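Local coordinates for 27kDa outer membrane protein (Silicibacter pomeroyi, PDB 3GYK) that probably acts as a thiol-disulfide oxidoreductase of the DsbA-like thioredoxin family, this chain being its thioredoxin-like domain, at residues 26-31 / 56-61. Residues are numbered along the deposited sequence; the frame is centred on the assembly and turned at random. Where two conformers were deposited one is given.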
ATOM      1  N   VAL A  26     -10.084   1.586  -3.846  1.00  9.83           N
ATOM      2  CA  VAL A  26      -9.657   1.964  -2.494  1.00 10.57           C
ATOM      3  C   VAL A  26      -8.166   2.194  -2.544  1.00 10.91           C
ATOM      4  O   VAL A  26      -7.427   1.309  -3.000  1.00 11.71           O
ATOM      5  CB  VAL A  26      -9.978   0.856  -1.454  1.00 10.21           C
ATOM      6  CG1 VAL A  26      -9.323   1.182  -0.093  1.00 10.51           C
ATOM      7  CG2 VAL A  26     -11.483   0.677  -1.321  1.00 10.71           C
ATOM      8  N   VAL A  27      -7.710   3.371  -2.119  1.00 10.17           N
ATOM      9  CA  VAL A  27      -6.268   3.613  -2.056  1.00 10.42           C
ATOM     10  C   VAL A  27      -5.845   3.578  -0.595  1.00 10.07           C
ATOM     11  O   VAL A  27      -6.512   4.190   0.231  1.00 11.11           O
ATOM     12  CB  VAL A  27      -5.919   5.007  -2.639  1.00 11.07           C
ATOM     13  CG1 VAL A  27      -4.415   5.223  -2.611  1.00 10.47           C
ATOM     14  CG2 VAL A  27      -6.466   5.137  -4.096  1.00  9.65           C
ATOM     15  N   GLU A  28      -4.746   2.890  -0.266  1.00  9.83           N
ATOM     16  CA  GLU A  28      -4.247   2.926   1.114  1.00 10.13           C
ATOM     17  C   GLU A  28      -2.838   3.508   1.101  1.00 10.47           C
ATOM     18  O   GLU A  28      -2.011   3.126   0.262  1.00 11.53           O
ATOM     19  CB  GLU A  28      -4.173   1.507   1.710  1.00  9.92           C
ATOM     20  CG  GLU A  28      -3.726   1.554   3.189  1.00 12.21           C
ATOM     21  CD  GLU A  28      -3.558   0.186   3.859  1.00 13.95           C
ATOM     22  OE1 GLU A  28      -3.867  -0.848   3.234  1.00 14.29           O
ATOM     23  OE2 GLU A  28      -3.058   0.171   5.031  1.00 15.80           O
ATOM     24  N   PHE A  29      -2.589   4.436   2.027  1.00  9.81           N
ATOM     25  CA  PHE A  29      -1.251   4.991   2.268  1.00 10.00           C
ATOM     26  C   PHE A  29      -0.772   4.327   3.558  1.00  9.45           C
ATOM     27  O   PHE A  29      -1.465   4.385   4.591  1.00 11.18           O
ATOM     28  CB  PHE A  29      -1.359   6.498   2.524  1.00  8.89           C
ATOM     29  CG  PHE A  29      -1.622   7.346   1.275  1.00 10.30           C
ATOM     30  CD1 PHE A  29      -0.654   8.239   0.803  1.00  9.75           C
ATOM     31  CD2 PHE A  29      -2.870   7.291   0.615  1.00 10.86           C
ATOM     32  CE1 PHE A  29      -0.889   9.049  -0.313  1.00 10.80           C
ATOM     33  CE2 PHE A  29      -3.126   8.105  -0.504  1.00 10.13           C
ATOM     34  CZ  PHE A  29      -2.139   8.969  -0.984  1.00  9.28           C
ATOM     35  N   PHE A  30       0.421   3.736   3.544  1.00 10.27           N
ATOM     36  CA  PHE A  30       0.840   2.956   4.715  1.00  9.69           C
ATOM     37  C   PHE A  30       2.366   2.936   4.895  1.00 10.02           C
ATOM     38  O   PHE A  30       3.122   3.307   3.979  1.00  9.47           O
ATOM     39  CB  PHE A  30       0.347   1.494   4.574  1.00  9.98           C
ATOM     40  CG  PHE A  30       0.822   0.830   3.310  1.00 10.94           C
ATOM     41  CD1 PHE A  30       2.095   0.288   3.234  1.00 10.80           C
ATOM     42  CD2 PHE A  30       0.000   0.801   2.172  1.00 13.26           C
ATOM     43  CE1 PHE A  30       2.555  -0.304   2.057  1.00 14.38           C
ATOM     44  CE2 PHE A  30       0.468   0.225   0.974  1.00 14.76           C
ATOM     45  CZ  PHE A  30       1.735  -0.336   0.927  1.00 14.95           C
ATOM     46  N   ASP A  31       2.771   2.483   6.093  1.00 10.48           N
ATOM     47  CA  ASP A  31       4.190   2.391   6.514  1.00 10.63           C
ATOM     48  C   ASP A  31       4.282   1.054   7.243  1.00 10.18           C
ATOM     49  O   ASP A  31       3.422   0.742   8.079  1.00  9.46           O
ATOM     50  CB  ASP A  31       4.492   3.586   7.444  1.00 10.71           C
ATOM     51  CG  ASP A  31       5.915   3.590   8.000  1.00 11.62           C
ATOM     52  OD1 ASP A  31       6.296   2.591   8.655  1.00 11.70           O
ATOM     53  OD2 ASP A  31       6.621   4.613   7.820  1.00 11.60           O
ATOM     54  N   LEU A  56      -7.741  -2.252  -5.428  0.50 10.02           N
ATOM     55  CA  LEU A  56      -6.979  -1.715  -4.288  0.50 10.01           C
ATOM     56  C   LEU A  56      -5.630  -1.168  -4.742  0.50 10.46           C
ATOM     57  O   LEU A  56      -4.805  -1.923  -5.267  0.50 10.85           O
ATOM     58  CB  LEU A  56      -6.764  -2.823  -3.264  0.50 10.01           C
ATOM     59  CG  LEU A  56      -5.872  -2.508  -2.075  0.50  8.32           C
ATOM     60  CD1 LEU A  56      -6.608  -1.544  -1.178  0.50  7.70           C
ATOM     61  CD2 LEU A  56      -5.611  -3.795  -1.348  0.50  8.26           C
ATOM     62  N   VAL A  57      -5.411   0.137  -4.545  1.00 10.74           N
ATOM     63  CA  VAL A  57      -4.210   0.833  -5.046  1.00 10.81           C
ATOM     64  C   VAL A  57      -3.340   1.156  -3.825  1.00 11.23           C
ATOM     65  O   VAL A  57      -3.832   1.689  -2.819  1.00 10.99           O
ATOM     66  CB  VAL A  57      -4.559   2.125  -5.852  1.00 11.34           C
ATOM     67  CG1 VAL A  57      -3.297   3.016  -6.060  1.00 11.45           C
ATOM     68  CG2 VAL A  57      -5.182   1.759  -7.212  1.00 10.32           C
ATOM     69  N   TYR A  58      -2.049   0.856  -3.919  1.00 10.51           N
ATOM     70  CA  TYR A  58      -1.156   1.091  -2.782  1.00 11.95           C
ATOM     71  C   TYR A  58      -0.225   2.276  -2.972  1.00 12.37           C
ATOM     72  O   TYR A  58       0.441   2.399  -4.023  1.00 12.08           O
ATOM     73  CB  TYR A  58      -0.326  -0.165  -2.531  1.00 11.95           C
ATOM     74  CG  TYR A  58      -1.013  -1.228  -1.702  1.00 13.99           C
ATOM     75  CD1 TYR A  58      -2.275  -1.025  -1.144  1.00 17.03           C
ATOM     76  CD2 TYR A  58      -0.361  -2.408  -1.423  1.00 15.41           C
ATOM     77  CE1 TYR A  58      -2.872  -1.999  -0.320  1.00 16.79           C
ATOM     78  CE2 TYR A  58      -0.949  -3.383  -0.618  1.00 16.66           C
ATOM     79  CZ  TYR A  58      -2.192  -3.169  -0.065  1.00 16.37           C
ATOM     80  OH  TYR A  58      -2.757  -4.146   0.721  1.00 17.87           O
ATOM     81  N   ARG A  59      -0.157   3.134  -1.947  1.00 10.90           N
ATOM     82  CA  ARG A  59       0.838   4.186  -1.881  1.00 10.46           C
ATOM     83  C   ARG A  59       1.767   3.866  -0.697  1.00 10.51           C
ATOM     84  O   ARG A  59       1.368   3.951   0.493  1.00 11.31           O
ATOM     85  CB  ARG A  59       0.199   5.569  -1.624  1.00 11.08           C
ATOM     86  CG  ARG A  59      -0.751   6.107  -2.737  1.00  9.84           C
ATOM     87  CD  ARG A  59      -0.177   6.056  -4.169  1.00 12.38           C
ATOM     88  NE  ARG A  59       1.209   6.511  -4.301  1.00 12.58           N
ATOM     89  CZ  ARG A  59       1.775   6.777  -5.476  1.00 10.16           C
ATOM     90  NH1 ARG A  59       1.033   6.681  -6.605  1.00  8.85           N
ATOM     91  NH2 ARG A  59       3.080   7.083  -5.545  1.00  9.50           N
ATOM     92  N   GLU A  60       2.991   3.497  -1.026  1.00  9.73           N
ATOM     93  CA  GLU A  60       4.018   3.309   0.003  1.00  9.72           C
ATOM     94  C   GLU A  60       4.400   4.690   0.467  1.00  9.93           C
ATOM     95  O   GLU A  60       4.892   5.510  -0.329  1.00 10.65           O
ATOM     96  CB  GLU A  60       5.223   2.594  -0.619  1.00 10.70           C
ATOM     97  CG  GLU A  60       4.904   1.203  -1.127  1.00 11.24           C
ATOM     98  CD  GLU A  60       5.192   0.121  -0.057  1.00 11.34           C
ATOM     99  OE1 GLU A  60       5.716   0.474   1.021  1.00 12.51           O
ATOM    100  OE2 GLU A  60       4.915  -1.072  -0.322  1.00 13.72           O
ATOM    101  N   TRP A  61       4.168   4.962   1.756  1.00 10.58           N
ATOM    102  CA  TRP A  61       4.434   6.282   2.329  1.00 10.48           C
ATOM    103  C   TRP A  61       5.247   6.105   3.608  1.00 10.46           C
ATOM    104  O   TRP A  61       4.716   6.179   4.730  1.00  9.49           O
ATOM    105  CB  TRP A  61       3.113   7.025   2.593  1.00 10.61           C
ATOM    106  CG  TRP A  61       3.302   8.457   2.983  1.00 10.74           C
ATOM    107  CD1 TRP A  61       4.355   9.279   2.645  1.00 10.87           C
ATOM    108  CD2 TRP A  61       2.428   9.247   3.801  1.00 11.17           C
ATOM    109  NE1 TRP A  61       4.188  10.523   3.211  1.00 12.35           N
ATOM    110  CE2 TRP A  61       3.015  10.534   3.915  1.00 11.13           C
ATOM    111  CE3 TRP A  61       1.193   8.998   4.436  1.00 10.24           C
ATOM    112  CZ2 TRP A  61       2.436  11.562   4.667  1.00 11.78           C
ATOM    113  CZ3 TRP A  61       0.617  10.040   5.193  1.00 10.67           C
ATOM    114  CH2 TRP A  61       1.231  11.286   5.291  1.00 11.30           C
TER
HETATM  115  O   HOH W   1      -3.634  -3.591   3.183  1.00 26.79           O
HETATM  116  O   HOH W   2       5.646   2.265   3.109  1.00 11.85           O
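The ring of F30 turns its edge to the face of Y58 in a T-shaped stack, planes 73° apart, with F30 CE2 3.4 Å from Y58 CG; Y58 CB lies in the plane of the F30 ring at that edge, while R59 O sits over one F30 face. With chi1 at 56°, F30 CG stands between its own backbone N and carbonyl carbon, and this swings the ring across to strand 56-60. There the carboxylate of E60 meets it obliquely, E60 CD coming within 3.4 Å of F30 CE1; E60 OE2 is held by the hydroxyls of Y32 and Y84. One water joins E28 OE1 to Y58 OH, and another joins F30 O to E60 OE1.

On the face carrying V27, F29, V57 and R59, R59 CG rests over the F29 ring as a CH-pi contact, 3.7 Å from its centroid, and also touches V27 CG1. The chain then bends away, its guanidinium reaching D11 in a salt bridge. F29 CB also packs against W61 CE3. A serine in place of F29 would probably leave the R59 methylenes without the ring they lie on and open a gap toward L136.

Four backbone hydrogen bonds join the strands, beginning with V57 N to V26 O (2.8 Å), and a fifth, W61 N to F30 O (3.0 Å), continues just past the end of strand 56-60. This illustrates how a parallel pair, its strands joined through helix 35-50, forms the beta-alpha-beta unit of a thioredoxin fold; F30 touches the C34/C37 CxxC pair at the start of that helix, consistent with the redox-active site of thioredoxin-like proteins beyond the C-terminal end of strand 24-30.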